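Sulfotransferase (Mycobacterium tuberculosis, PDB 2ZQ5) probably transfers a sulfuryl group from a donor nucleotide to an acceptor substrate. Local coordinates at residues R7-S19 against L53-R66. Sequence-based numbering, arbitrary orientation.
Sequences RKDVATVDELHAS and LTVLGSKMNRFFLR
Val10 spreads its two methyls over Leu53 and the backbone of Arg62. CG1, anti to the backbone N (chi1 -179°), rests 3.7 Å from Arg62 CA and also meets Leu65 CD1, while CG2 packs 3.6 Å from Leu53 CD1, the two side chains crossing at a slant. The Arg62 chain bends at chi3 and brings the edge of its guanidinium to the carbonyls of Asp9 and Val10. NH1 donates to Val10 O (3.0 Å, N-H...O angle 166°), nearly in the guanidinium plane and on a lone pair of the carbonyl; Asp9 O stands at the same edge. Buried Ser58 sets its CB against Lys8 O. Lys8 lays its methylenes along Leu53 and Thr54, just ahead of the helix, CD 3.3 Å from Leu53 O, and a water links its NZ to that carbonyl.

Farther on, helix 13-19 crosses helix 55-66 at -63°. Here Leu16 sets CD1 3.9 Å from Leu65 CB and CD2 over Arg62 O; Leu44 of helix 36-50 also touches Leu65. Ser19 CB packs on Arg66 CD, and a second water bridges Ser19 O to Arg66 NH1. The N-terminal arm is thus laid along helix 55-66, the contact centred about 21 Å from the centre of the chain, by interleaved apolar and polar contacts, with a backbone carbonyl rather than an acidic side chain receiving Arg62's direct bond.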
loop_
_atom_site.group_PDB
_atom_site.type_symbol
_atom_site.label_atom_id
_atom_site.label_comp_id
_atom_site.label_asym_id
_atom_site.label_seq_id
_atom_site.Cartn_x
_atom_site.Cartn_y
_atom_site.Cartn_z
ATOM N N ARG A 7 6.523 -16.182 -23.557
ATOM C CA ARG A 7 6.862 -14.931 -24.291
ATOM C C ARG A 7 6.662 -13.700 -23.411
ATOM O O ARG A 7 6.843 -13.766 -22.195
ATOM C CB ARG A 7 6.014 -14.812 -25.565
ATOM C CG ARG A 7 4.511 -14.672 -25.346
ATOM C CD ARG A 7 3.937 -15.839 -24.563
ATOM N NE ARG A 7 2.561 -16.132 -24.951
ATOM C CZ ARG A 7 2.204 -16.566 -26.156
ATOM N NH1 ARG A 7 3.124 -16.756 -27.093
ATOM N NH2 ARG A 7 0.931 -16.814 -26.423
ATOM N N LYS A 8 6.289 -12.581 -24.025
ATOM C CA LYS A 8 6.082 -11.345 -23.279
ATOM C C LYS A 8 4.677 -11.194 -22.711
ATOM O O LYS A 8 4.385 -10.218 -22.022
ATOM C CB LYS A 8 6.429 -10.139 -24.154
ATOM C CG LYS A 8 7.912 -10.042 -24.485
ATOM C CD LYS A 8 8.242 -8.769 -25.242
ATOM C CE LYS A 8 7.570 -8.738 -26.604
ATOM N NZ LYS A 8 7.960 -7.521 -27.364
ATOM N N ASP A 9 3.806 -12.156 -23.000
ATOM C CA ASP A 9 2.445 -12.121 -22.476
ATOM C C ASP A 9 2.505 -12.402 -20.980
ATOM O O ASP A 9 3.384 -13.130 -20.516
ATOM C CB ASP A 9 1.581 -13.184 -23.156
ATOM C CG ASP A 9 0.927 -12.681 -24.427
ATOM O OD1 ASP A 9 1.628 -12.094 -25.277
ATOM O OD2 ASP A 9 -0.295 -12.882 -24.577
ATOM N N VAL A 10 1.580 -11.820 -20.224
ATOM C CA VAL A 10 1.547 -12.039 -18.785
ATOM C C VAL A 10 0.833 -13.360 -18.506
ATOM O O VAL A 10 1.466 -14.335 -18.105
ATOM C CB VAL A 10 0.820 -10.886 -18.055
ATOM C CG1 VAL A 10 0.819 -11.135 -16.555
ATOM C CG2 VAL A 10 1.511 -9.563 -18.365
ATOM N N ALA A 11 -0.479 -13.383 -18.736
ATOM C CA ALA A 11 -1.299 -14.574 -18.526
ATOM C C ALA A 11 -2.774 -14.217 -18.674
ATOM O O ALA A 11 -3.127 -13.043 -18.756
ATOM C CB ALA A 11 -1.047 -15.152 -17.134
ATOM N N THR A 12 -3.630 -15.233 -18.721
ATOM C CA THR A 12 -5.067 -15.008 -18.829
ATOM C C THR A 12 -5.647 -15.074 -17.419
ATOM O O THR A 12 -4.976 -15.524 -16.491
ATOM C CB THR A 12 -5.756 -16.090 -19.682
ATOM O OG1 THR A 12 -5.672 -17.353 -19.009
ATOM C CG2 THR A 12 -5.087 -16.202 -21.041
ATOM N N VAL A 13 -6.884 -14.621 -17.259
ATOM C CA VAL A 13 -7.531 -14.651 -15.954
ATOM C C VAL A 13 -7.651 -16.089 -15.449
ATOM O O VAL A 13 -7.375 -16.363 -14.280
ATOM C CB VAL A 13 -8.933 -14.009 -16.012
ATOM C CG1 VAL A 13 -9.618 -14.124 -14.656
ATOM C CG2 VAL A 13 -8.811 -12.545 -16.415
ATOM N N ASP A 14 -8.052 -17.004 -16.328
ATOM C CA ASP A 14 -8.185 -18.406 -15.940
ATOM C C ASP A 14 -6.836 -18.988 -15.534
ATOM O O ASP A 14 -6.734 -19.704 -14.537
ATOM C CB ASP A 14 -8.765 -19.248 -17.082
ATOM C CG ASP A 14 -10.225 -18.945 -17.352
ATOM O OD1 ASP A 14 -10.954 -18.613 -16.395
ATOM O OD2 ASP A 14 -10.651 -19.055 -18.523
ATOM N N GLU A 15 -5.799 -18.682 -16.309
ATOM C CA GLU A 15 -4.463 -19.186 -16.012
ATOM C C GLU A 15 -3.973 -18.719 -14.647
ATOM O O GLU A 15 -3.366 -19.488 -13.908
ATOM C CB GLU A 15 -3.469 -18.751 -17.094
ATOM C CG GLU A 15 -3.741 -19.365 -18.460
ATOM C CD GLU A 15 -2.722 -18.943 -19.498
ATOM O OE1 GLU A 15 -2.193 -17.817 -19.389
ATOM O OE2 GLU A 15 -2.457 -19.729 -20.433
ATOM N N LEU A 16 -4.233 -17.459 -14.312
ATOM C CA LEU A 16 -3.805 -16.928 -13.023
ATOM C C LEU A 16 -4.511 -17.631 -11.865
ATOM O O LEU A 16 -3.882 -17.944 -10.858
ATOM C CB LEU A 16 -4.052 -15.419 -12.963
ATOM C CG LEU A 16 -3.091 -14.587 -13.820
ATOM C CD1 LEU A 16 -3.534 -13.131 -13.824
ATOM C CD2 LEU A 16 -1.676 -14.715 -13.281
ATOM N N HIS A 17 -5.810 -17.878 -12.006
ATOM C CA HIS A 17 -6.551 -18.570 -10.956
ATOM C C HIS A 17 -6.002 -19.989 -10.818
ATOM O O HIS A 17 -5.785 -20.476 -9.710
ATOM C CB HIS A 17 -8.051 -18.624 -11.280
ATOM C CG HIS A 17 -8.785 -17.352 -10.983
ATOM N ND1 HIS A 17 -8.712 -16.238 -11.794
ATOM C CD2 HIS A 17 -9.600 -17.013 -9.954
ATOM C CE1 HIS A 17 -9.451 -15.271 -11.279
ATOM N NE2 HIS A 17 -10.001 -15.715 -10.162
ATOM N N ALA A 18 -5.775 -20.646 -11.949
ATOM C CA ALA A 18 -5.245 -22.003 -11.940
ATOM C C ALA A 18 -3.867 -22.064 -11.283
ATOM O O ALA A 18 -3.588 -22.977 -10.503
ATOM C CB ALA A 18 -5.178 -22.549 -13.361
ATOM N N SER A 19 -3.004 -21.098 -11.590
ATOM C CA SER A 19 -1.667 -21.073 -11.005
ATOM C C SER A 19 -1.710 -20.826 -9.503
ATOM O O SER A 19 -0.900 -21.370 -8.753
ATOM C CB SER A 19 -0.803 -19.995 -11.668
ATOM O OG SER A 19 -0.528 -20.321 -13.018
ATOM N N LEU A 53 5.794 -4.516 -21.816
ATOM C CA LEU A 53 6.565 -5.426 -20.986
ATOM C C LEU A 53 7.563 -6.281 -21.756
ATOM O O LEU A 53 7.318 -6.681 -22.891
ATOM C CB LEU A 53 5.625 -6.348 -20.201
ATOM C CG LEU A 53 4.641 -5.667 -19.248
ATOM C CD1 LEU A 53 3.807 -6.735 -18.555
ATOM C CD2 LEU A 53 5.390 -4.824 -18.226
ATOM N N THR A 54 8.695 -6.539 -21.115
ATOM C CA THR A 54 9.745 -7.377 -21.680
ATOM C C THR A 54 9.462 -8.789 -21.177
ATOM O O THR A 54 8.453 -9.024 -20.515
ATOM C CB THR A 54 11.119 -6.963 -21.151
ATOM O OG1 THR A 54 11.112 -7.035 -19.718
ATOM C CG2 THR A 54 11.455 -5.545 -21.585
ATOM N N VAL A 55 10.346 -9.730 -21.491
ATOM C CA VAL A 55 10.169 -11.102 -21.028
ATOM C C VAL A 55 10.213 -11.090 -19.504
ATOM O O VAL A 55 9.408 -11.745 -18.839
ATOM C CB VAL A 55 11.290 -12.018 -21.566
ATOM C CG1 VAL A 55 11.210 -13.393 -20.913
ATOM C CG2 VAL A 55 11.163 -12.147 -23.073
ATOM N N LEU A 56 11.159 -10.334 -18.956
ATOM C CA LEU A 56 11.313 -10.222 -17.512
ATOM C C LEU A 56 10.111 -9.518 -16.889
ATOM O O LEU A 56 9.594 -9.955 -15.862
ATOM C CB LEU A 56 12.588 -9.447 -17.172
ATOM C CG LEU A 56 12.798 -9.118 -15.690
ATOM C CD1 LEU A 56 12.897 -10.403 -14.882
ATOM C CD2 LEU A 56 14.063 -8.290 -15.527
ATOM N N GLY A 57 9.675 -8.425 -17.510
ATOM C CA GLY A 57 8.538 -7.686 -16.990
ATOM C C GLY A 57 7.274 -8.522 -16.926
ATOM O O GLY A 57 6.507 -8.441 -15.960
ATOM N N SER A 58 7.044 -9.325 -17.957
ATOM C CA SER A 58 5.864 -10.181 -17.998
ATOM C C SER A 58 5.959 -11.263 -16.925
ATOM O O SER A 58 4.965 -11.593 -16.274
ATOM C CB SER A 58 5.723 -10.823 -19.379
ATOM O OG SER A 58 6.904 -11.512 -19.739
ATOM N N LYS A 59 7.156 -11.808 -16.735
ATOM C CA LYS A 59 7.360 -12.843 -15.730
ATOM C C LYS A 59 7.100 -12.275 -14.338
ATOM O O LYS A 59 6.437 -12.907 -13.512
ATOM C CB LYS A 59 8.790 -13.388 -15.801
ATOM C CG LYS A 59 9.106 -14.416 -14.724
ATOM C CD LYS A 59 10.567 -14.843 -14.757
ATOM C CE LYS A 59 10.871 -15.824 -13.633
ATOM N NZ LYS A 59 12.305 -16.225 -13.604
ATOM N N MET A 60 7.611 -11.073 -14.086
ATOM C CA MET A 60 7.435 -10.439 -12.787
ATOM C C MET A 60 5.975 -10.122 -12.493
ATOM O O MET A 60 5.475 -10.422 -11.410
ATOM C CB MET A 60 8.267 -9.155 -12.699
ATOM C CG MET A 60 9.770 -9.382 -12.794
ATOM S SD MET A 60 10.373 -10.577 -11.578
ATOM C CE MET A 60 10.254 -9.628 -10.094
ATOM N N ASN A 61 5.281 -9.523 -13.453
ATOM C CA ASN A 61 3.886 -9.194 -13.218
ATOM C C ASN A 61 3.009 -10.435 -13.119
ATOM O O ASN A 61 1.998 -10.429 -12.415
ATOM C CB ASN A 61 3.385 -8.228 -14.287
ATOM C CG ASN A 61 3.904 -6.824 -14.066
ATOM O OD1 ASN A 61 3.627 -6.210 -13.036
ATOM N ND2 ASN A 61 4.673 -6.313 -15.022
ATOM N N ARG A 62 3.393 -11.504 -13.810
ATOM C CA ARG A 62 2.631 -12.742 -13.731
ATOM C C ARG A 62 2.757 -13.229 -12.288
ATOM O O ARG A 62 1.787 -13.690 -11.682
ATOM C CB ARG A 62 3.200 -13.776 -14.711
ATOM C CG ARG A 62 2.541 -15.144 -14.639
ATOM C CD ARG A 62 2.908 -16.020 -15.841
ATOM N NE ARG A 62 4.351 -16.130 -16.052
ATOM C CZ ARG A 62 5.021 -15.506 -17.017
ATOM N NH1 ARG A 62 4.385 -14.717 -17.874
ATOM N NH2 ARG A 62 6.332 -15.672 -17.131
ATOM N N PHE A 63 3.961 -13.101 -11.739
ATOM C CA PHE A 63 4.246 -13.508 -10.366
ATOM C C PHE A 63 3.441 -12.659 -9.378
ATOM O O PHE A 63 2.829 -13.187 -8.446
ATOM C CB PHE A 63 5.741 -13.350 -10.075
ATOM C CG PHE A 63 6.147 -13.801 -8.700
ATOM C CD1 PHE A 63 6.300 -15.153 -8.412
ATOM C CD2 PHE A 63 6.372 -12.873 -7.689
ATOM C CE1 PHE A 63 6.674 -15.576 -7.134
ATOM C CE2 PHE A 63 6.745 -13.285 -6.409
ATOM C CZ PHE A 63 6.897 -14.639 -6.132
ATOM N N PHE A 64 3.437 -11.345 -9.588
ATOM C CA PHE A 64 2.711 -10.451 -8.693
ATOM C C PHE A 64 1.204 -10.674 -8.714
ATOM O O PHE A 64 0.551 -10.614 -7.669
ATOM C CB PHE A 64 2.987 -8.981 -9.035
ATOM C CG PHE A 64 4.440 -8.609 -9.026
ATOM C CD1 PHE A 64 5.308 -9.138 -8.077
ATOM C CD2 PHE A 64 4.936 -7.703 -9.959
ATOM C CE1 PHE A 64 6.653 -8.767 -8.055
ATOM C CE2 PHE A 64 6.277 -7.325 -9.944
ATOM C CZ PHE A 64 7.136 -7.859 -8.992
ATOM N N LEU A 65 0.642 -10.911 -9.896
ATOM C CA LEU A 65 -0.794 -11.124 -9.996
ATOM C C LEU A 65 -1.188 -12.469 -9.402
ATOM O O LEU A 65 -2.216 -12.575 -8.732
ATOM C CB LEU A 65 -1.259 -10.996 -11.452
ATOM C CG LEU A 65 -1.076 -9.591 -12.045
ATOM C CD1 LEU A 65 -1.596 -9.581 -13.472
ATOM C CD2 LEU A 65 -1.819 -8.551 -11.198
ATOM N N ARG A 66 -0.380 -13.498 -9.636
ATOM C CA ARG A 66 -0.684 -14.800 -9.055
ATOM C C ARG A 66 -0.615 -14.631 -7.538
ATOM O O ARG A 66 -1.427 -15.193 -6.800
ATOM C CB ARG A 66 0.336 -15.854 -9.488
ATOM C CG ARG A 66 0.008 -17.241 -8.948
ATOM C CD ARG A 66 1.145 -18.233 -9.154
ATOM N NE ARG A 66 2.307 -17.891 -8.340
ATOM C CZ ARG A 66 3.400 -18.641 -8.240
ATOM N NH1 ARG A 66 3.487 -19.784 -8.908
ATOM N NH2 ARG A 66 4.406 -18.248 -7.471
HETATM O O HOH W 1 6.522 -5.516 -25.760
HETATM O O HOH W 2 1.482 -22.024 -9.793
#